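Local coordinates for protein tRNA (adenine(22)-N(1))-methyltransferase (Bacillus subtilis, PDB 6Q56) that catalyses the S-adenosyl-L-methionine-dependent methylation of adenosine 22 in tRNA at N1, at residues H128-L133 with Y138-E143; A107-L112 with L133-Y138; I91-M96 with H103-G108. The protein carries 2 engineered substitutions. All coordinates share one frame; numbering follows the deposited sequence.

Contact 1 of 3, residues H128-L133 with Y138-E143; sequences HIREWL and YALIDE. With NI (nickel (II) ion), chain E.
Arg130 and Glu143 join helix 127-135 to strand 139-148, an edge strand of the mixed Rossmann-like methyltransferase sheet, which follows the helix after a short turn. The two segments run at 127° to each other, their axes 9.4 Å apart at the closest point.

The polar link is a side-on salt bridge in which two guanidinium nitrogens grip one oxygen. Arg130 NE lies 2.7 Å from Glu143 OE2, and Arg130 NH2 lies 3.0 Å from the same OE2. The oxygen sits in the guanidinium plane, and the carboxylate is turned 90° to that plane. NE comes in nearly along the C-O axis of Glu143 OE2, NH2 from above the carboxylate plane. An extended chain from CG to NE carries the Arg130 head out to the strand. Both groups have further partners: Arg130 NH1 donates to Met176 O, and Glu143 OE1 accepts from Leu182 N, which ties the pair to the helices at 172-178 and 180-185.

Apolar contacts fill the rest. Leu133 CD1 touches Leu140 CD2 at 4.0 Å, while its other branch, CD2, rests on Tyr138 CB at 3.8 Å. The aliphatic part of Arg130 crosses Leu140 CD1.

The Trp132 six-membered ring and the Tyr138 ring are nearly parallel (planes at 22°) but slid apart, so they barely overlap; Trp132 CZ3 is 3.5 Å from Tyr138 CE2. Trp132 NE1 is hydrogen-bonded to Glu106 OE1.

At the other end of the helical segment His128 binds the nickel ion together with His125 and a water; His128 NE2 stands 1.9 Å from the metal.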
loop_
_atom_site.group_PDB
_atom_site.type_symbol
_atom_site.label_atom_id
_atom_site.label_comp_id
_atom_site.label_asym_id
_atom_site.label_seq_id
_atom_site.Cartn_x
_atom_site.Cartn_y
_atom_site.Cartn_z
ATOM N N HIS A 128 3.109 -8.335 0.810
ATOM C CA HIS A 128 1.912 -8.901 1.416
ATOM C C HIS A 128 0.661 -8.420 0.691
ATOM O O HIS A 128 -0.323 -9.134 0.592
ATOM C CB HIS A 128 1.816 -8.529 2.894
ATOM C CG HIS A 128 2.982 -8.970 3.716
ATOM N ND1 HIS A 128 3.333 -10.291 3.866
ATOM C CD2 HIS A 128 3.862 -8.263 4.460
ATOM C CE1 HIS A 128 4.388 -10.379 4.653
ATOM N NE2 HIS A 128 4.731 -9.161 5.027
ATOM N N ILE A 129 0.712 -7.194 0.194
ATOM C CA ILE A 129 -0.408 -6.612 -0.514
ATOM C C ILE A 129 -0.537 -7.231 -1.893
ATOM O O ILE A 129 -1.631 -7.544 -2.332
ATOM C CB ILE A 129 -0.263 -5.090 -0.646
ATOM C CG1 ILE A 129 -0.270 -4.442 0.732
ATOM C CG2 ILE A 129 -1.384 -4.516 -1.479
ATOM C CD1 ILE A 129 -0.124 -2.946 0.690
ATOM N N ARG A 130 0.587 -7.408 -2.574
ATOM C CA ARG A 130 0.573 -7.991 -3.904
ATOM C C ARG A 130 0.073 -9.430 -3.857
ATOM O O ARG A 130 -0.678 -9.857 -4.719
ATOM C CB ARG A 130 1.946 -7.904 -4.560
ATOM C CG ARG A 130 2.358 -6.486 -4.900
ATOM C CD ARG A 130 3.633 -6.435 -5.718
ATOM N NE ARG A 130 4.181 -5.091 -5.782
ATOM C CZ ARG A 130 5.027 -4.587 -4.896
ATOM N NH1 ARG A 130 5.429 -5.312 -3.872
ATOM N NH2 ARG A 130 5.468 -3.357 -5.034
ATOM N N GLU A 131 0.483 -10.169 -2.841
ATOM C CA GLU A 131 0.052 -11.546 -2.703
ATOM C C GLU A 131 -1.453 -11.590 -2.492
ATOM O O GLU A 131 -2.137 -12.411 -3.074
ATOM C CB GLU A 131 0.788 -12.236 -1.559
ATOM C CG GLU A 131 2.243 -12.532 -1.871
ATOM C CD GLU A 131 2.961 -13.234 -0.741
ATOM O OE1 GLU A 131 2.402 -13.308 0.354
ATOM O OE2 GLU A 131 4.088 -13.708 -0.952
ATOM N N TRP A 132 -1.963 -10.693 -1.661
ATOM C CA TRP A 132 -3.390 -10.638 -1.401
ATOM C C TRP A 132 -4.150 -10.225 -2.655
ATOM O O TRP A 132 -5.158 -10.815 -2.988
ATOM C CB TRP A 132 -3.703 -9.674 -0.265
ATOM C CG TRP A 132 -5.129 -9.681 0.087
ATOM C CD1 TRP A 132 -5.744 -10.502 0.968
ATOM C CD2 TRP A 132 -6.142 -8.845 -0.459
ATOM N NE1 TRP A 132 -7.078 -10.226 1.019
ATOM C CE2 TRP A 132 -7.350 -9.209 0.148
ATOM C CE3 TRP A 132 -6.146 -7.820 -1.399
ATOM C CZ2 TRP A 132 -8.545 -8.584 -0.153
ATOM C CZ3 TRP A 132 -7.330 -7.204 -1.694
ATOM C CH2 TRP A 132 -8.514 -7.585 -1.074
ATOM N N LEU A 133 -3.653 -9.208 -3.340
ATOM C CA LEU A 133 -4.284 -8.719 -4.554
ATOM C C LEU A 133 -4.394 -9.810 -5.608
ATOM O O LEU A 133 -5.435 -9.990 -6.224
ATOM C CB LEU A 133 -3.492 -7.555 -5.141
ATOM C CG LEU A 133 -3.584 -6.222 -4.422
ATOM C CD1 LEU A 133 -2.707 -5.215 -5.128
ATOM C CD2 LEU A 133 -5.016 -5.735 -4.354
ATOM N N TYR A 138 -7.467 -9.197 -8.243
ATOM C CA TYR A 138 -7.245 -7.808 -8.616
ATOM C C TYR A 138 -6.072 -7.676 -9.578
ATOM O O TYR A 138 -5.218 -8.558 -9.665
ATOM C CB TYR A 138 -6.992 -6.955 -7.371
ATOM C CG TYR A 138 -8.169 -6.895 -6.422
ATOM C CD1 TYR A 138 -9.155 -5.929 -6.570
ATOM C CD2 TYR A 138 -8.292 -7.803 -5.379
ATOM C CE1 TYR A 138 -10.232 -5.870 -5.706
ATOM C CE2 TYR A 138 -9.365 -7.751 -4.511
ATOM C CZ TYR A 138 -10.332 -6.782 -4.678
ATOM O OH TYR A 138 -11.403 -6.727 -3.815
ATOM N N ALA A 139 -6.046 -6.561 -10.296
ATOM C CA ALA A 139 -5.005 -6.282 -11.250
ATOM C C ALA A 139 -4.319 -4.981 -10.861
ATOM O O ALA A 139 -4.968 -3.967 -10.649
ATOM C CB ALA A 139 -5.587 -6.172 -12.638
ATOM N N LEU A 140 -3.000 -5.015 -10.770
ATOM C CA LEU A 140 -2.247 -3.825 -10.445
ATOM C C LEU A 140 -2.233 -2.989 -11.696
ATOM O O LEU A 140 -1.777 -3.442 -12.734
ATOM C CB LEU A 140 -0.815 -4.172 -10.052
ATOM C CG LEU A 140 -0.542 -4.492 -8.594
ATOM C CD1 LEU A 140 0.785 -5.219 -8.466
ATOM C CD2 LEU A 140 -0.549 -3.222 -7.769
ATOM N N ILE A 141 -2.726 -1.769 -11.615
ATOM C CA ILE A 141 -2.740 -0.920 -12.786
ATOM C C ILE A 141 -1.597 0.075 -12.773
ATOM O O ILE A 141 -1.287 0.669 -13.789
ATOM C CB ILE A 141 -4.086 -0.213 -12.971
ATOM C CG1 ILE A 141 -4.416 0.659 -11.766
ATOM C CG2 ILE A 141 -5.171 -1.246 -13.188
ATOM C CD1 ILE A 141 -5.710 1.412 -11.925
ATOM N N ASP A 142 -0.963 0.245 -11.622
ATOM C CA ASP A 142 0.178 1.143 -11.518
ATOM C C ASP A 142 0.830 1.065 -10.157
ATOM O O ASP A 142 0.214 0.689 -9.172
ATOM C CB ASP A 142 -0.193 2.590 -11.830
ATOM C CG ASP A 142 1.022 3.440 -12.200
ATOM O OD1 ASP A 142 2.112 2.881 -12.403
ATOM O OD2 ASP A 142 0.889 4.667 -12.292
ATOM N N GLU A 143 2.098 1.436 -10.137
ATOM C CA GLU A 143 2.900 1.456 -8.939
ATOM C C GLU A 143 3.867 2.605 -9.029
ATOM O O GLU A 143 4.338 2.942 -10.103
ATOM C CB GLU A 143 3.751 0.202 -8.827
ATOM C CG GLU A 143 3.027 -1.096 -8.576
ATOM C CD GLU A 143 3.994 -2.256 -8.494
ATOM O OE1 GLU A 143 4.855 -2.377 -9.378
ATOM O OE2 GLU A 143 3.894 -3.036 -7.543
HETATM NI NI NI E . 5.824 -8.227 6.336
HETATM O O HOH W 1 6.591 -9.906 6.734
#

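Contact 2 of 3, residues A107-L112 with L133-Y138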
loop_
_atom_site.group_PDB
_atom_site.type_symbol
_atom_site.label_atom_id
_atom_site.label_comp_id
_atom_site.label_asym_id
_atom_site.label_seq_id
_atom_site.Cartn_x
_atom_site.Cartn_y
_atom_site.Cartn_z
ATOM N N ALA A 107 -9.741 -8.982 5.972
ATOM C CA ALA A 107 -10.753 -8.986 7.017
ATOM C C ALA A 107 -12.047 -8.326 6.569
ATOM O O ALA A 107 -13.113 -8.673 7.044
ATOM C CB ALA A 107 -10.227 -8.306 8.265
ATOM N N GLY A 108 -11.951 -7.371 5.658
ATOM C CA GLY A 108 -13.131 -6.679 5.195
ATOM C C GLY A 108 -13.447 -6.809 3.726
ATOM O O GLY A 108 -14.064 -5.927 3.157
ATOM N N LYS A 109 -13.037 -7.902 3.104
ATOM C CA LYS A 109 -13.307 -8.083 1.690
ATOM C C LYS A 109 -14.785 -8.303 1.413
ATOM O O LYS A 109 -15.197 -8.316 0.269
ATOM C CB LYS A 109 -12.478 -9.214 1.102
ATOM C CG LYS A 109 -12.697 -10.577 1.709
ATOM C CD LYS A 109 -11.800 -11.579 1.010
ATOM C CE LYS A 109 -11.916 -12.965 1.600
ATOM N NZ LYS A 109 -11.222 -13.954 0.743
ATOM N N ASP A 110 -15.571 -8.466 2.469
ATOM C CA ASP A 110 -17.012 -8.639 2.344
ATOM C C ASP A 110 -17.627 -7.302 1.962
ATOM O O ASP A 110 -18.701 -7.243 1.372
ATOM C CB ASP A 110 -17.621 -9.068 3.667
ATOM C CG ASP A 110 -17.224 -10.462 4.074
ATOM O OD1 ASP A 110 -16.893 -11.273 3.189
ATOM O OD2 ASP A 110 -17.251 -10.748 5.288
ATOM N N LYS A 111 -16.934 -6.230 2.317
ATOM C CA LYS A 111 -17.394 -4.885 2.036
ATOM C C LYS A 111 -17.019 -4.449 0.637
ATOM O O LYS A 111 -17.398 -3.371 0.197
ATOM C CB LYS A 111 -16.777 -3.912 3.033
ATOM C CG LYS A 111 -17.094 -4.218 4.482
ATOM C CD LYS A 111 -18.554 -3.971 4.779
ATOM C CE LYS A 111 -18.894 -4.288 6.219
ATOM N NZ LYS A 111 -18.336 -3.280 7.148
ATOM N N LEU A 112 -16.267 -5.284 -0.059
ATOM C CA LEU A 112 -15.831 -4.949 -1.402
ATOM C C LEU A 112 -16.625 -5.629 -2.490
ATOM O O LEU A 112 -16.963 -6.797 -2.390
ATOM C CB LEU A 112 -14.368 -5.333 -1.579
ATOM C CG LEU A 112 -13.414 -4.730 -0.561
ATOM C CD1 LEU A 112 -12.031 -5.337 -0.690
ATOM C CD2 LEU A 112 -13.366 -3.230 -0.725
ATOM N N LEU A 133 -3.653 -9.208 -3.340
ATOM C CA LEU A 133 -4.284 -8.719 -4.554
ATOM C C LEU A 133 -4.394 -9.810 -5.608
ATOM O O LEU A 133 -5.435 -9.990 -6.224
ATOM C CB LEU A 133 -3.492 -7.555 -5.141
ATOM C CG LEU A 133 -3.584 -6.222 -4.422
ATOM C CD1 LEU A 133 -2.707 -5.215 -5.128
ATOM C CD2 LEU A 133 -5.016 -5.735 -4.354
ATOM N N TYR A 134 -3.311 -10.536 -5.808
ATOM C CA TYR A 134 -3.282 -11.598 -6.798
ATOM C C TYR A 134 -4.297 -12.693 -6.486
ATOM O O TYR A 134 -4.705 -13.436 -7.357
ATOM C CB TYR A 134 -1.879 -12.190 -6.894
ATOM C CG TYR A 134 -1.709 -13.145 -8.032
ATOM C CD1 TYR A 134 -1.312 -12.702 -9.275
ATOM C CD2 TYR A 134 -1.957 -14.489 -7.867
ATOM C CE1 TYR A 134 -1.161 -13.578 -10.325
ATOM C CE2 TYR A 134 -1.813 -15.372 -8.909
ATOM C CZ TYR A 134 -1.410 -14.911 -10.135
ATOM O OH TYR A 134 -1.260 -15.787 -11.170
ATOM N N LYS A 135 -4.534 -12.889 -5.203
ATOM C CA LYS A 135 -5.396 -13.951 -4.740
ATOM C C LYS A 135 -6.851 -13.581 -4.862
ATOM O O LYS A 135 -7.683 -14.426 -5.125
ATOM C CB LYS A 135 -5.046 -14.302 -3.294
ATOM C CG LYS A 135 -6.119 -15.048 -2.529
ATOM C CD LYS A 135 -5.667 -15.416 -1.130
ATOM C CE LYS A 135 -5.756 -14.239 -0.176
ATOM N NZ LYS A 135 -7.135 -13.987 0.302
ATOM N N GLU A 136 -7.162 -12.308 -4.646
ATOM C CA GLU A 136 -8.540 -11.842 -4.725
ATOM C C GLU A 136 -8.860 -11.366 -6.134
ATOM O O GLU A 136 -9.860 -10.683 -6.357
ATOM C CB GLU A 136 -8.776 -10.709 -3.725
ATOM C CG GLU A 136 -8.527 -11.098 -2.277
ATOM C CD GLU A 136 -9.458 -12.195 -1.799
ATOM O OE1 GLU A 136 -10.360 -12.589 -2.569
ATOM O OE2 GLU A 136 -9.288 -12.664 -0.654
ATOM N N ARG A 137 -8.005 -11.732 -7.083
ATOM C CA ARG A 137 -7.730 -11.605 -8.570
ATOM C C ARG A 137 -7.476 -10.176 -9.141
ATOM O O ARG A 137 -7.300 -9.993 -10.347
ATOM C CB ARG A 137 -8.744 -12.382 -9.468
ATOM C CG ARG A 137 -8.782 -13.879 -9.204
ATOM C CD ARG A 137 -9.786 -14.577 -10.106
ATOM N NE ARG A 137 -9.468 -14.405 -11.520
ATOM C CZ ARG A 137 -8.694 -15.230 -12.217
ATOM N NH1 ARG A 137 -8.156 -16.292 -11.632
ATOM N NH2 ARG A 137 -8.457 -14.996 -13.501
ATOM N N TYR A 138 -7.467 -9.197 -8.243
ATOM C CA TYR A 138 -7.245 -7.808 -8.616
ATOM C C TYR A 138 -6.072 -7.676 -9.578
ATOM O O TYR A 138 -5.218 -8.558 -9.665
ATOM C CB TYR A 138 -6.992 -6.955 -7.371
ATOM C CG TYR A 138 -8.169 -6.895 -6.422
ATOM C CD1 TYR A 138 -9.155 -5.929 -6.570
ATOM C CD2 TYR A 138 -8.292 -7.803 -5.379
ATOM C CE1 TYR A 138 -10.232 -5.870 -5.706
ATOM C CE2 TYR A 138 -9.365 -7.751 -4.511
ATOM C CZ TYR A 138 -10.332 -6.782 -4.678
ATOM O OH TYR A 138 -11.403 -6.727 -3.815
#
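Lys109 reaches from the loop after helix 98-107 to Glu136, just beyond helix 127-135. Its CB points toward the opposing segment and packs near Trp132 CZ2, and chi1 of 60° puts CG between the backbone N and the carbonyl carbon. From CG onward the chain is fully extended and crosses the Glu136 side chain at about a right angle. Of the atoms beyond CB, CD is the first to meet Glu136, 3.2 Å from Glu136 OE2. CE lies beside the same oxygen, and NZ ends 2.7 Å from Glu136 OE2 in a salt bridge. The ammonium approaches on the syn side, 18° out of the carboxylate plane.

Glu136 is bent at chi2 (-62°), and its OE2 takes a second ammonium: Lys135 NZ, also 2.7 Å from Glu136 OE2, comes from above the carboxylate plane. The two lysine nitrogens, Lys109 NZ and Lys135 NZ, are 4.1 Å apart, with the shared carboxylate oxygen probably offsetting their like charges. Glu106 adds a second acid, forming a salt bridge with Lys135 NZ and a long, weak ion pair with Lys109 NZ. Its OE1 also lies close to Glu136 OE2, a like-charge approach that the lysines probably offset.

Beneath this charged cluster the contact turns less polar. Leu112 CD1 lies 3.5 Å from Tyr138 OH, its side chain crossing the tyrosine at about a right angle. Both residues are buried, whereas the lysines and Glu136 lie nearer the surface.

The whole is a surface salt-bridge network laid over a buried leucine-tyrosine contact, joining the C-terminal ends of two neighbouring helices on one face of a Rossmann-like sheet.

Contact 3 of 3, residues I91-M96 with H103-G108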
loop_
_atom_site.group_PDB
_atom_site.type_symbol
_atom_site.label_atom_id
_atom_site.label_comp_id
_atom_site.label_asym_id
_atom_site.label_seq_id
_atom_site.Cartn_x
_atom_site.Cartn_y
_atom_site.Cartn_z
ATOM N N ILE A 91 -10.662 3.231 -2.498
ATOM C CA ILE A 91 -10.282 3.025 -1.127
ATOM C C ILE A 91 -8.802 3.268 -0.956
ATOM O O ILE A 91 -7.982 2.685 -1.640
ATOM C CB ILE A 91 -10.632 1.614 -0.657
ATOM C CG1 ILE A 91 -12.128 1.375 -0.821
ATOM C CG2 ILE A 91 -10.213 1.426 0.785
ATOM C CD1 ILE A 91 -12.611 0.127 -0.146
ATOM N N THR A 92 -8.480 4.145 -0.022
ATOM C CA THR A 92 -7.103 4.474 0.268
ATOM C C THR A 92 -6.711 3.969 1.642
ATOM O O THR A 92 -7.403 4.193 2.620
ATOM C CB THR A 92 -6.859 5.992 0.213
ATOM O OG1 THR A 92 -7.813 6.668 1.034
ATOM C CG2 THR A 92 -6.980 6.504 -1.189
ATOM N N ILE A 93 -5.576 3.291 1.696
ATOM C CA ILE A 93 -5.026 2.776 2.934
ATOM C C ILE A 93 -3.536 3.068 2.886
ATOM O O ILE A 93 -2.813 2.479 2.099
ATOM C CB ILE A 93 -5.250 1.271 3.100
ATOM C CG1 ILE A 93 -6.652 0.871 2.645
ATOM C CG2 ILE A 93 -5.027 0.876 4.545
ATOM C CD1 ILE A 93 -6.930 -0.609 2.749
ATOM N N ALA A 94 -3.089 3.987 3.726
ATOM C CA ALA A 94 -1.694 4.382 3.747
ATOM C C ALA A 94 -1.132 4.587 5.145
ATOM O O ALA A 94 -1.858 4.634 6.118
ATOM C CB ALA A 94 -1.524 5.649 2.935
ATOM N N GLY A 95 0.186 4.708 5.215
ATOM C CA GLY A 95 0.878 4.907 6.470
ATOM C C GLY A 95 0.828 3.681 7.353
ATOM O O GLY A 95 0.868 3.780 8.567
ATOM N N MET A 96 0.749 2.518 6.727
ATOM C CA MET A 96 0.708 1.256 7.443
ATOM C C MET A 96 1.659 0.263 6.806
ATOM O O MET A 96 2.137 0.461 5.698
ATOM C CB MET A 96 -0.687 0.654 7.407
ATOM C CG MET A 96 -1.794 1.550 7.912
ATOM S SD MET A 96 -3.388 0.722 7.869
ATOM C CE MET A 96 -4.480 2.125 7.956
ATOM N N HIS A 103 -4.057 -7.427 5.829
ATOM C CA HIS A 103 -4.963 -7.930 6.849
ATOM C C HIS A 103 -6.281 -7.170 6.789
ATOM O O HIS A 103 -7.347 -7.763 6.858
ATOM C CB HIS A 103 -4.334 -7.827 8.242
ATOM C CG HIS A 103 -5.324 -7.906 9.364
ATOM N ND1 HIS A 103 -5.836 -9.098 9.821
ATOM C CD2 HIS A 103 -5.914 -6.937 10.099
ATOM C CE1 HIS A 103 -6.692 -8.859 10.797
ATOM N NE2 HIS A 103 -6.753 -7.555 10.988
ATOM N N ILE A 104 -6.197 -5.857 6.660
ATOM C CA ILE A 104 -7.382 -5.027 6.584
ATOM C C ILE A 104 -8.216 -5.438 5.371
ATOM O O ILE A 104 -9.416 -5.645 5.478
ATOM C CB ILE A 104 -7.005 -3.535 6.538
ATOM C CG1 ILE A 104 -6.504 -3.091 7.907
ATOM C CG2 ILE A 104 -8.184 -2.684 6.115
ATOM C CD1 ILE A 104 -5.867 -1.724 7.924
ATOM N N LEU A 105 -7.574 -5.562 4.217
ATOM C CA LEU A 105 -8.273 -5.948 3.000
ATOM C C LEU A 105 -8.951 -7.306 3.136
ATOM O O LEU A 105 -10.091 -7.472 2.745
ATOM C CB LEU A 105 -7.319 -5.999 1.812
ATOM C CG LEU A 105 -6.950 -4.729 1.043
ATOM C CD1 LEU A 105 -8.095 -3.751 0.902
ATOM C CD2 LEU A 105 -5.728 -4.056 1.620
ATOM N N GLU A 106 -8.235 -8.277 3.682
ATOM C CA GLU A 106 -8.773 -9.621 3.840
ATOM C C GLU A 106 -9.900 -9.684 4.863
ATOM O O GLU A 106 -10.894 -10.354 4.648
ATOM C CB GLU A 106 -7.663 -10.594 4.217
ATOM C CG GLU A 106 -8.127 -12.013 4.500
ATOM C CD GLU A 106 -8.650 -12.731 3.274
ATOM O OE1 GLU A 106 -8.328 -12.325 2.152
ATOM O OE2 GLU A 106 -9.388 -13.712 3.440
ATOM N N ALA A 107 -9.741 -8.982 5.972
ATOM C CA ALA A 107 -10.753 -8.986 7.017
ATOM C C ALA A 107 -12.047 -8.326 6.569
ATOM O O ALA A 107 -13.113 -8.673 7.044
ATOM C CB ALA A 107 -10.227 -8.306 8.265
ATOM N N GLY A 108 -11.951 -7.371 5.658
ATOM C CA GLY A 108 -13.131 -6.679 5.195
ATOM C C GLY A 108 -13.447 -6.809 3.726
ATOM O O GLY A 108 -14.064 -5.927 3.157
#
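Ile93 and Met96 of strand 90-96 meet Ile104 and Leu105 of helix 98-107, the first two elements of a beta-alpha-beta unit completed by strand 117-122 in the Rossmann-like methyltransferase fold. The contact is wholly apolar, with no hydrogen bond across it.

In the first shell the CD1 methyl of Ile93 is the hub. It lies against both methyls of Leu105: Ile93 CD1 is 3.8 Å from both Leu105 CD1 and Leu105 CD2. The Ile93 and Leu105 side chains run antiparallel alongside each other. The same Ile93 CD1 also approaches Ile104 CG2, at 4.1 Å. Ile104 thus uses its two branches separately: CG2 for Ile93, and CD1 for Met96, whose side chain it crosses at about a right angle.

The next layer is torsional. Ile93 holds CG1 beside its backbone N, anti to the carbonyl carbon (chi1 -41°), and the trans chi2 extends CD1 toward the helix. Met96 follows a corner at Gly95, where phi is positive (69°); its chain is extended beyond CG, bringing the sulfur to the CD1 methyl of Ile104.

Farther out, the strand is fixed on two sides. Ile93 bonds through its backbone to Ile119, and Thr92 to Ala24 and Ile26, which places strand 90-96 between strands 117-122 and 21-26. Ile93 also touches Leu120 and Ile26 with its side chain, while Ile104 packs on Leu80 from a loop. At the corner, Gly95 N is hydrogen-bonded to Gln121 OE1. The tightest approach across the contact is from Met96 SD to Ile104 CD1, 3.5 Å.

From the N terminus, contact 3 comes first: strand 90-96 turns into helix 98-107, and the contact closes that short loop. Contact 2 starts on the end of the same helix, sharing Ala107 and Gly108, and spans strand 117-122 to reach the end of helix 127-135. Contact 1 then closes the turn from that helix into strand 139-148. Contacts 1 and 2 cross along the chain and share Leu133 and Tyr138, whereas contacts 3 and 1 follow in series. Glu106 connects all three, through Trp132 NE1 and Lys135 NZ. Together they tie two adjacent helices to a central strand and to edge strand 139-148, antiparallel to its neighbour 151-159.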